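Local atomic coordinates of nitronate monooxygenase family protein (Pseudomonas aeruginosa, PDB entry 4QIT), a protein that uses FMN and molecular oxygen to oxidise alkyl nitronates, with the toxin propionate 3-nitronate as the presumed physiological substrate. Residues Q152-T163 and G175-G183; A54-R65 and T123-P133. The protein carries 1 engineered substitution. All coordinates share one frame; numbering follows the deposited sequence.

Interaction 1 of 2, residues Q152-T163 and G175-G183. With FMN (flavin mononucleotide), chain C.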
loop_
_atom_site.group_PDB
_atom_site.type_symbol
_atom_site.label_atom_id
_atom_site.label_comp_id
_atom_site.label_asym_id
_atom_site.label_seq_id
_atom_site.Cartn_x
_atom_site.Cartn_y
_atom_site.Cartn_z
ATOM N N GLN A 152 23.059 23.540 -1.392
ATOM C CA GLN A 152 22.909 23.979 -0.013
ATOM C C GLN A 152 23.800 25.187 0.285
ATOM O O GLN A 152 23.451 26.038 1.103
ATOM C CB GLN A 152 23.191 22.816 0.941
ATOM C CG GLN A 152 22.089 21.738 0.905
ATOM C CD GLN A 152 22.499 20.421 1.542
ATOM O OE1 GLN A 152 23.669 20.028 1.497
ATOM N NE2 GLN A 152 21.530 19.718 2.123
ATOM N N ALA A 153 24.930 25.264 -0.410
ATOM C CA ALA A 153 25.890 26.349 -0.211
ATOM C C ALA A 153 25.300 27.721 -0.543
ATOM O O ALA A 153 25.739 28.740 -0.001
ATOM C CB ALA A 153 27.152 26.092 -1.034
ATOM N N VAL A 154 24.314 27.753 -1.438
ATOM C CA VAL A 154 23.651 29.008 -1.781
ATOM C C VAL A 154 22.274 29.115 -1.115
ATOM O O VAL A 154 21.437 29.927 -1.521
ATOM C CB VAL A 154 23.546 29.222 -3.311
ATOM C CG1 VAL A 154 24.933 29.345 -3.930
ATOM C CG2 VAL A 154 22.777 28.092 -3.963
ATOM N N GLY A 155 22.050 28.292 -0.095
ATOM C CA GLY A 155 20.878 28.430 0.753
ATOM C C GLY A 155 19.681 27.568 0.400
ATOM O O GLY A 155 18.670 27.602 1.101
ATOM N N ILE A 156 19.793 26.794 -0.673
ATOM C CA ILE A 156 18.692 25.938 -1.124
ATOM C C ILE A 156 18.489 24.727 -0.202
ATOM O O ILE A 156 19.455 24.065 0.191
ATOM C CB ILE A 156 18.949 25.440 -2.565
ATOM C CG1 ILE A 156 19.152 26.623 -3.515
ATOM C CG2 ILE A 156 17.815 24.520 -3.035
ATOM C CD1 ILE A 156 19.734 26.242 -4.860
ATOM N N ARG A 157 17.233 24.442 0.156
ATOM C CA ARG A 157 16.911 23.212 0.878
ATOM C C ARG A 157 16.693 22.086 -0.128
ATOM O O ARG A 157 16.017 22.288 -1.133
ATOM C CB ARG A 157 15.646 23.381 1.724
ATOM C CG ARG A 157 15.685 24.551 2.693
ATOM C CD ARG A 157 16.837 24.439 3.664
ATOM N NE ARG A 157 16.724 25.436 4.723
ATOM C CZ ARG A 157 17.730 25.814 5.503
ATOM N NH1 ARG A 157 18.937 25.288 5.338
ATOM N NH2 ARG A 157 17.530 26.723 6.448
ATOM N N VAL A 158 17.261 20.912 0.141
ATOM C CA VAL A 158 17.203 19.801 -0.814
ATOM C C VAL A 158 16.372 18.636 -0.284
ATOM O O VAL A 158 16.637 18.105 0.806
ATOM C CB VAL A 158 18.610 19.286 -1.182
ATOM C CG1 VAL A 158 18.516 18.059 -2.097
ATOM C CG2 VAL A 158 19.429 20.398 -1.850
ATOM N N LEU A 159 15.360 18.243 -1.059
ATOM C CA LEU A 159 14.521 17.099 -0.705
ATOM C C LEU A 159 14.743 15.983 -1.722
ATOM O O LEU A 159 14.964 16.254 -2.905
ATOM C CB LEU A 159 13.038 17.471 -0.731
ATOM C CG LEU A 159 12.509 18.691 0.029
ATOM C CD1 LEU A 159 11.035 18.484 0.358
ATOM C CD2 LEU A 159 13.292 18.996 1.282
ATOM N N VAL A 160 14.661 14.733 -1.271
ATOM C CA VAL A 160 14.693 13.596 -2.187
ATOM C C VAL A 160 13.613 12.594 -1.802
ATOM O O VAL A 160 13.414 12.309 -0.622
ATOM C CB VAL A 160 16.077 12.883 -2.194
ATOM C CG1 VAL A 160 16.105 11.778 -3.253
ATOM C CG2 VAL A 160 17.209 13.863 -2.457
ATOM N N CYS A 161 12.907 12.070 -2.797
ATOM C CA CYS A 161 11.896 11.053 -2.562
ATOM C C CYS A 161 12.517 9.670 -2.344
ATOM O O CYS A 161 13.487 9.293 -3.026
ATOM C CB CYS A 161 10.961 11.007 -3.764
ATOM S SG CYS A 161 9.672 9.781 -3.643
ATOM N N ALA A 162 11.973 8.921 -1.391
ATOM C CA ALA A 162 12.375 7.527 -1.178
ATOM C C ALA A 162 11.141 6.675 -0.938
ATOM O O ALA A 162 10.150 7.168 -0.380
ATOM C CB ALA A 162 13.323 7.418 -0.001
ATOM N N THR A 163 11.198 5.403 -1.339
ATOM C CA THR A 163 10.065 4.489 -1.154
ATOM C C THR A 163 10.328 3.397 -0.125
ATOM O O THR A 163 9.428 2.633 0.205
ATOM C CB THR A 163 9.601 3.821 -2.476
ATOM O OG1 THR A 163 10.603 2.901 -2.933
ATOM C CG2 THR A 163 9.291 4.866 -3.540
ATOM N N GLY A 175 23.165 13.687 1.815
ATOM C CA GLY A 175 23.202 14.929 2.566
ATOM C C GLY A 175 21.958 15.799 2.473
ATOM O O GLY A 175 22.002 16.975 2.837
ATOM N N ALA A 176 20.846 15.229 2.008
ATOM C CA ALA A 176 19.613 16.001 1.835
ATOM C C ALA A 176 19.079 16.569 3.150
ATOM O O ALA A 176 19.364 16.039 4.232
ATOM C CB ALA A 176 18.540 15.145 1.152
ATOM N N ASP A 177 18.292 17.636 3.048
ATOM C CA ASP A 177 17.653 18.244 4.209
ATOM C C ASP A 177 16.403 17.498 4.680
ATOM O O ASP A 177 16.027 17.596 5.843
ATOM C CB ASP A 177 17.290 19.694 3.898
ATOM C CG ASP A 177 18.511 20.553 3.616
ATOM O OD1 ASP A 177 19.184 20.948 4.590
ATOM O OD2 ASP A 177 18.802 20.835 2.434
ATOM N N ALA A 178 15.750 16.780 3.768
ATOM C CA ALA A 178 14.552 16.026 4.119
ATOM C C ALA A 178 14.290 14.911 3.118
ATOM O O ALA A 178 14.724 14.984 1.971
ATOM C CB ALA A 178 13.338 16.951 4.219
ATOM N N VAL A 179 13.578 13.886 3.579
ATOM C CA VAL A 179 13.187 12.770 2.728
ATOM C C VAL A 179 11.676 12.832 2.521
ATOM O O VAL A 179 10.911 13.051 3.470
ATOM C CB VAL A 179 13.633 11.402 3.321
ATOM C CG1 VAL A 179 12.976 11.135 4.684
ATOM C CG2 VAL A 179 13.326 10.266 2.344
ATOM N N VAL A 180 11.261 12.689 1.268
ATOM C CA VAL A 180 9.838 12.585 0.951
ATOM C C VAL A 180 9.508 11.104 0.862
ATOM O O VAL A 180 9.929 10.407 -0.068
ATOM C CB VAL A 180 9.491 13.284 -0.363
ATOM C CG1 VAL A 180 8.005 13.130 -0.662
ATOM C CG2 VAL A 180 9.878 14.770 -0.307
ATOM N N ALA A 181 8.777 10.622 1.854
ATOM C CA ALA A 181 8.440 9.212 1.957
ATOM C C ALA A 181 7.221 8.942 1.099
ATOM O O ALA A 181 6.104 9.291 1.486
ATOM C CB ALA A 181 8.152 8.867 3.393
ATOM N N GLN A 182 7.430 8.310 -0.052
ATOM C CA GLN A 182 6.332 8.038 -0.971
ATOM C C GLN A 182 5.774 6.637 -0.773
ATOM O O GLN A 182 6.431 5.636 -1.109
ATOM C CB GLN A 182 6.786 8.210 -2.417
ATOM C CG GLN A 182 5.637 8.148 -3.399
ATOM C CD GLN A 182 6.094 7.854 -4.823
ATOM O OE1 GLN A 182 6.770 6.860 -5.062
ATOM N NE2 GLN A 182 5.706 8.708 -5.775
ATOM N N GLY A 183 4.548 6.573 -0.269
ATOM C CA GLY A 183 3.868 5.306 -0.062
ATOM C C GLY A 183 3.256 4.786 -1.354
ATOM O O GLY A 183 3.125 5.524 -2.351
HETATM N N1 FMN C . 6.646 13.454 -8.394
HETATM C C2 FMN C . 7.824 13.971 -8.915
HETATM O O2 FMN C . 8.860 13.858 -8.271
HETATM N N3 FMN C . 7.849 14.634 -10.122
HETATM C C4 FMN C . 6.676 14.753 -10.836
HETATM O O4 FMN C . 6.650 15.322 -11.923
HETATM C C4A FMN C . 5.502 14.228 -10.326
HETATM N N5 FMN C . 4.356 14.362 -11.065
HETATM C C5A FMN C . 3.161 13.876 -10.591
HETATM C C6 FMN C . 2.025 14.049 -11.369
HETATM C C7 FMN C . 0.799 13.591 -10.931
HETATM C C7M FMN C . -0.388 13.836 -11.819
HETATM C C8 FMN C . 0.708 12.926 -9.709
HETATM C C8M FMN C . -0.617 12.404 -9.230
HETATM C C9 FMN C . 1.858 12.749 -8.931
HETATM C C9A FMN C . 3.099 13.229 -9.365
HETATM N N10 FMN C . 4.263 13.076 -8.610
HETATM C C10 FMN C . 5.468 13.574 -9.101
HETATM C "C1'" FMN C . 4.225 12.348 -7.291
HETATM C "C2'" FMN C . 4.044 13.272 -6.099
HETATM O "O2'" FMN C . 5.254 13.935 -5.835
HETATM C "C3'" FMN C . 3.660 12.489 -4.852
HETATM O "O3'" FMN C . 4.471 11.348 -4.671
HETATM C "C4'" FMN C . 2.233 12.019 -5.025
HETATM O "O4'" FMN C . 1.489 13.009 -5.712
HETATM C "C5'" FMN C . 1.619 11.816 -3.651
HETATM O "O5'" FMN C . 0.491 11.028 -3.882
HETATM P P FMN C . -0.975 11.643 -3.856
HETATM O O1P FMN C . -0.974 12.913 -3.047
HETATM O O2P FMN C . -1.874 10.581 -3.300
HETATM O O3P FMN C . -1.291 11.950 -5.282
HETATM O O HOH W 1 20.176 23.669 3.129
#
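Gly-175 O accepts a hydrogen bond of 2.9 Å from Gln-152 NE2. At phi 88° a CB on Gly-175 would be jammed against the carbonyl O of the residue before, which suits glycine at the Schellman end of helix 165-173. The small methyl of Ala-176 fits against Val-158 O and Val-160 CG2. At Asp-177 the carboxylate is gripped twice through OD2: Val-158 N reaches it on the anti side at 2.8 Å, while Gln-152 NE2 comes from above the carboxylate plane at 3.0 Å. The short aspartate side chain thus puts one oxygen between the end of helix 145-153 and the start of strand 157-162. From Ala-178 onward the strands run parallel. Ala-178 CB meets Leu-159 CD2, Val-179 CG2 faces Ala-162 CB, and Val-180 CG2 packs on Leu-159 CD1. Val-180 N bonds Val-160 O at 2.9 Å, and Val-180 O returns the link to Ala-162 N. The backbone sets Gln-182 CB against Cys-161 SG at 3.5 Å. Beyond it the extended chain, CG anti to the backbone N (chi1 -171°), carries NE2 to a hydrogen bond with FMN O3' (3.1 Å); Gly-191 N and Ser-189 O also hold the amide. This is a beta-alpha-beta unit of a TIM barrel, whose strand C-terminal ends carry the flavin site.

Interaction 2 of 2, residues A54-R65 and T123-P133; sequences AEKGRALIREVR and TLLPMLLEERP
Met-127 enters helix 54-65 as a knob among Ala-54, Gly-57, Arg-58 and Ile-61. Its CG stands anti to the backbone N (chi1 -178°), and bends at the next two torsions fold the thioether along that helix, bringing CE to 3.6 Å from Ala-54 O. Gly-57 suits this wall because a CB there would press on CE, whereas the flexible, unbranched methionine can follow the groove. Ile-61 meets the sulfur tip to tip, CD1 to SD 3.9 Å, and the same methyl touches Leu-128 CD2 at the buried side.

The helices, inclined at 25° with their segment axes 9.7 Å apart, belong to the outer helical layer of the TIM barrel and run in the same general direction, as helices following parallel strands do.

Toward solvent the seam is a salt-bridge network of Glu-55, Arg-58, Arg-62, Glu-130 and Glu-131. Arg-58 runs extended through chi2 and bends at chi3, which lays one guanidinium face against Met-127 CG, centred on it. Three carboxylates fill the arginine's edge: Glu-55 takes NE and NH2 side-on, Glu-130 OE2 receives both NH1 and NH2 (2.7 Å from NH2), and Glu-131 OE2 uses its anti lone pair toward NH1 at 2.8 Å. Lying in the plane of the guanidinium, these bonds fix its rotation. Glu-131, bent at chi2 (-56°), swings its carboxylate back across Arg-58 and is also clasped side-on by the extended Arg-62, whose NH2 approaches the syn lone pair of OE2 at 2.9 Å. Two arginines on one carboxylate would probably favour its ionised form. Arg-65 is long enough to reach the end of the other helix, where NH2 makes weak hydrogen bonds to Glu-131 O and Arg-132 O. A water joins Arg-65 NE, weakly, to Glu-131 OE1.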
loop_
_atom_site.group_PDB
_atom_site.type_symbol
_atom_site.label_atom_id
_atom_site.label_comp_id
_atom_site.label_asym_id
_atom_site.label_seq_id
_atom_site.Cartn_x
_atom_site.Cartn_y
_atom_site.Cartn_z
ATOM N N ALA A 54 17.419 23.987 -19.836
ATOM C CA ALA A 54 17.705 24.715 -18.601
ATOM C C ALA A 54 17.194 26.160 -18.613
ATOM O O ALA A 54 16.704 26.659 -17.598
ATOM C CB ALA A 54 19.199 24.662 -18.282
ATOM N N GLU A 55 17.288 26.824 -19.762
ATOM C CA GLU A 55 16.811 28.200 -19.871
ATOM C C GLU A 55 15.285 28.308 -19.818
ATOM O O GLU A 55 14.745 29.322 -19.364
ATOM C CB GLU A 55 17.394 28.885 -21.112
ATOM C CG GLU A 55 18.908 29.076 -21.030
ATOM C CD GLU A 55 19.331 29.844 -19.793
ATOM O OE1 GLU A 55 18.693 30.878 -19.493
ATOM O OE2 GLU A 55 20.285 29.412 -19.107
ATOM N N LYS A 56 14.589 27.261 -20.260
ATOM C CA LYS A 56 13.136 27.216 -20.120
ATOM C C LYS A 56 12.772 26.993 -18.654
ATOM O O LYS A 56 11.839 27.614 -18.134
ATOM C CB LYS A 56 12.529 26.119 -21.000
ATOM C CG LYS A 56 11.039 25.888 -20.764
ATOM C CD LYS A 56 10.226 27.160 -20.988
ATOM C CE LYS A 56 8.778 26.987 -20.546
ATOM N NZ LYS A 56 8.113 25.852 -21.241
ATOM N N GLY A 57 13.520 26.116 -17.989
ATOM C CA GLY A 57 13.368 25.916 -16.558
ATOM C C GLY A 57 13.571 27.224 -15.817
ATOM O O GLY A 57 12.814 27.556 -14.899
ATOM N N ARG A 58 14.589 27.978 -16.229
ATOM C CA ARG A 58 14.861 29.273 -15.625
ATOM C C ARG A 58 13.653 30.192 -15.757
ATOM O O ARG A 58 13.274 30.858 -14.792
ATOM C CB ARG A 58 16.090 29.930 -16.275
ATOM C CG ARG A 58 16.614 31.132 -15.495
ATOM C CD ARG A 58 17.616 31.956 -16.301
ATOM N NE ARG A 58 18.781 31.182 -16.730
ATOM C CZ ARG A 58 19.851 30.956 -15.973
ATOM N NH1 ARG A 58 19.893 31.411 -14.729
ATOM N NH2 ARG A 58 20.874 30.255 -16.449
ATOM N N ALA A 59 13.051 30.221 -16.944
ATOM C CA ALA A 59 11.909 31.093 -17.193
ATOM C C ALA A 59 10.722 30.711 -16.319
ATOM O O ALA A 59 10.006 31.582 -15.818
ATOM C CB ALA A 59 11.524 31.056 -18.650
ATOM N N LEU A 60 10.516 29.407 -16.147
ATOM C CA LEU A 60 9.444 28.902 -15.295
ATOM C C LEU A 60 9.624 29.309 -13.834
ATOM O O LEU A 60 8.661 29.670 -13.158
ATOM C CB LEU A 60 9.353 27.377 -15.408
ATOM C CG LEU A 60 8.727 26.868 -16.706
ATOM C CD1 LEU A 60 8.947 25.377 -16.847
ATOM C CD2 LEU A 60 7.235 27.200 -16.753
ATOM N N ILE A 61 10.860 29.244 -13.346
ATOM C CA ILE A 61 11.165 29.656 -11.981
ATOM C C ILE A 61 10.872 31.150 -11.823
ATOM O O ILE A 61 10.281 31.589 -10.830
ATOM C CB ILE A 61 12.635 29.343 -11.626
ATOM C CG1 ILE A 61 12.844 27.830 -11.545
ATOM C CG2 ILE A 61 13.053 29.996 -10.314
ATOM C CD1 ILE A 61 14.300 27.422 -11.421
ATOM N N ARG A 62 11.250 31.929 -12.830
ATOM C CA ARG A 62 11.000 33.359 -12.784
ATOM C C ARG A 62 9.513 33.676 -12.863
ATOM O O ARG A 62 9.050 34.635 -12.241
ATOM C CB ARG A 62 11.798 34.074 -13.873
ATOM C CG ARG A 62 13.284 33.982 -13.602
ATOM C CD ARG A 62 14.120 34.775 -14.576
ATOM N NE ARG A 62 15.531 34.691 -14.211
ATOM C CZ ARG A 62 16.495 35.415 -14.769
ATOM N NH1 ARG A 62 16.201 36.292 -15.720
ATOM N NH2 ARG A 62 17.750 35.265 -14.369
ATOM N N GLU A 63 8.756 32.862 -13.593
ATOM C CA GLU A 63 7.308 33.056 -13.635
ATOM C C GLU A 63 6.691 32.888 -12.246
ATOM O O GLU A 63 5.827 33.674 -11.844
ATOM C CB GLU A 63 6.640 32.101 -14.631
ATOM C CG GLU A 63 6.910 32.440 -16.094
ATOM C CD GLU A 63 6.163 31.532 -17.061
ATOM O OE1 GLU A 63 6.603 31.417 -18.228
ATOM O OE2 GLU A 63 5.138 30.938 -16.659
ATOM N N VAL A 64 7.115 31.857 -11.520
ATOM C CA VAL A 64 6.620 31.653 -10.159
ATOM C C VAL A 64 6.929 32.871 -9.286
ATOM O O VAL A 64 6.059 33.357 -8.563
ATOM C CB VAL A 64 7.212 30.381 -9.510
ATOM C CG1 VAL A 64 6.616 30.152 -8.135
ATOM C CG2 VAL A 64 6.959 29.160 -10.401
ATOM N N ARG A 65 8.157 33.374 -9.384
ATOM C CA ARG A 65 8.575 34.529 -8.589
ATOM C C ARG A 65 7.810 35.802 -8.920
ATOM O O ARG A 65 7.719 36.705 -8.085
ATOM C CB ARG A 65 10.078 34.776 -8.730
ATOM C CG ARG A 65 10.929 33.816 -7.933
ATOM C CD ARG A 65 12.322 34.382 -7.687
ATOM N NE ARG A 65 13.296 33.333 -7.391
ATOM C CZ ARG A 65 13.751 33.046 -6.177
ATOM N NH1 ARG A 65 13.336 33.737 -5.124
ATOM N NH2 ARG A 65 14.633 32.075 -6.014
ATOM N N THR A 123 23.749 21.319 -17.580
ATOM C CA THR A 123 23.325 22.721 -17.559
ATOM C C THR A 123 22.307 23.033 -16.450
ATOM O O THR A 123 22.047 24.198 -16.151
ATOM C CB THR A 123 22.760 23.187 -18.921
ATOM O OG1 THR A 123 21.527 22.511 -19.203
ATOM C CG2 THR A 123 23.760 22.924 -20.051
ATOM N N LEU A 124 21.742 21.998 -15.837
ATOM C CA LEU A 124 20.689 22.200 -14.841
ATOM C C LEU A 124 21.200 22.754 -13.508
ATOM O O LEU A 124 20.653 23.726 -12.982
ATOM C CB LEU A 124 19.904 20.900 -14.629
ATOM C CG LEU A 124 19.083 20.473 -15.847
ATOM C CD1 LEU A 124 18.514 19.069 -15.671
ATOM C CD2 LEU A 124 17.965 21.483 -16.141
ATOM N N LEU A 125 22.246 22.138 -12.965
ATOM C CA LEU A 125 22.809 22.568 -11.684
ATOM C C LEU A 125 23.266 24.034 -11.656
ATOM O O LEU A 125 22.889 24.779 -10.749
ATOM C CB LEU A 125 23.931 21.624 -11.224
ATOM C CG LEU A 125 24.674 21.988 -9.937
ATOM C CD1 LEU A 125 23.712 22.095 -8.753
ATOM C CD2 LEU A 125 25.766 20.970 -9.648
ATOM N N PRO A 126 24.076 24.464 -12.642
ATOM C CA PRO A 126 24.464 25.878 -12.554
ATOM C C PRO A 126 23.279 26.839 -12.684
ATOM O O PRO A 126 23.299 27.900 -12.058
ATOM C CB PRO A 126 25.453 26.054 -13.717
ATOM C CG PRO A 126 25.211 24.891 -14.623
ATOM C CD PRO A 126 24.772 23.769 -13.738
ATOM N N MET A 127 22.261 26.481 -13.460
ATOM C CA MET A 127 21.059 27.316 -13.530
ATOM C C MET A 127 20.371 27.433 -12.168
ATOM O O MET A 127 19.949 28.527 -11.764
ATOM C CB MET A 127 20.087 26.794 -14.592
ATOM C CG MET A 127 18.836 27.636 -14.762
ATOM S SD MET A 127 17.498 27.254 -13.607
ATOM C CE MET A 127 16.982 25.637 -14.189
ATOM N N LEU A 128 20.261 26.314 -11.456
ATOM C CA LEU A 128 19.653 26.335 -10.125
ATOM C C LEU A 128 20.478 27.150 -9.127
ATOM O O LEU A 128 19.922 27.817 -8.254
ATOM C CB LEU A 128 19.434 24.909 -9.605
ATOM C CG LEU A 128 18.434 24.044 -10.378
ATOM C CD1 LEU A 128 18.478 22.613 -9.856
ATOM C CD2 LEU A 128 17.022 24.609 -10.271
ATOM N N LEU A 129 21.802 27.095 -9.258
ATOM C CA LEU A 129 22.685 27.833 -8.356
ATOM C C LEU A 129 22.543 29.338 -8.582
ATOM O O LEU A 129 22.725 30.136 -7.661
ATOM C CB LEU A 129 24.141 27.386 -8.534
ATOM C CG LEU A 129 24.449 25.938 -8.139
ATOM C CD1 LEU A 129 25.897 25.606 -8.451
ATOM C CD2 LEU A 129 24.150 25.691 -6.675
ATOM N N GLU A 130 22.190 29.719 -9.805
ATOM C CA GLU A 130 21.962 31.126 -10.126
ATOM C C GLU A 130 20.599 31.606 -9.626
ATOM O O GLU A 130 20.485 32.682 -9.034
ATOM C CB GLU A 130 22.046 31.351 -11.636
ATOM C CG GLU A 130 23.431 31.169 -12.242
ATOM C CD GLU A 130 23.397 31.235 -13.758
ATOM O OE1 GLU A 130 24.103 32.087 -14.336
ATOM O OE2 GLU A 130 22.664 30.428 -14.375
ATOM N N GLU A 131 19.561 30.810 -9.871
ATOM C CA GLU A 131 18.192 31.230 -9.565
ATOM C C GLU A 131 17.813 31.059 -8.092
ATOM O O GLU A 131 16.957 31.787 -7.581
ATOM C CB GLU A 131 17.187 30.492 -10.460
ATOM C CG GLU A 131 17.332 30.785 -11.948
ATOM C CD GLU A 131 17.254 32.268 -12.281
ATOM O OE1 GLU A 131 16.361 32.968 -11.753
ATOM O OE2 GLU A 131 18.087 32.735 -13.086
ATOM N N ARG A 132 18.436 30.087 -7.431
ATOM C CA ARG A 132 18.240 29.837 -6.001
ATOM C C ARG A 132 16.782 29.777 -5.534
ATOM O O ARG A 132 16.354 30.589 -4.710
ATOM C CB ARG A 132 19.007 30.872 -5.170
ATOM C CG ARG A 132 20.479 30.953 -5.532
ATOM C CD ARG A 132 21.245 31.938 -4.659
ATOM N NE ARG A 132 22.530 32.284 -5.266
ATOM C CZ ARG A 132 23.604 32.688 -4.592
ATOM N NH1 ARG A 132 23.563 32.796 -3.270
ATOM N NH2 ARG A 132 24.724 32.979 -5.243
ATOM N N PRO A 133 16.012 28.806 -6.049
ATOM C CA PRO A 133 14.690 28.594 -5.456
ATOM C C PRO A 133 14.869 28.127 -4.015
ATOM O O PRO A 133 15.921 27.583 -3.680
ATOM C CB PRO A 133 14.095 27.480 -6.323
ATOM C CG PRO A 133 15.275 26.754 -6.885
ATOM C CD PRO A 133 16.344 27.796 -7.069
HETATM O O HOH W 2 19.420 22.427 -21.006
HETATM O O HOH W 3 14.461 33.681 -9.992
#

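Overall arrangement
Along the chain the two contacts come in series: interaction 2 closes at Pro-133, before interaction 1 opens at Gln-152. Their centres lie about 18 Å apart within one TIM barrel. Interaction 1 pairs neighbouring strands of the barrel wall, 157-162 and 178-182, whereas interaction 2 packs helices 54-65 and 124-131 outside it. Strand 135-139 and helix 145-153 link them in sequence; the strand pairs with 157-162, and Leu-151 of the helix packs on Leu-128. They also touch directly: Ile-156 CG1 lies 3.4 Å from Pro-133 O. Interaction 1 runs into the flavin site through Gln-182, while interaction 2 is outer-layer packing, the side chain of Leu-124 lying about 13 Å from FMN.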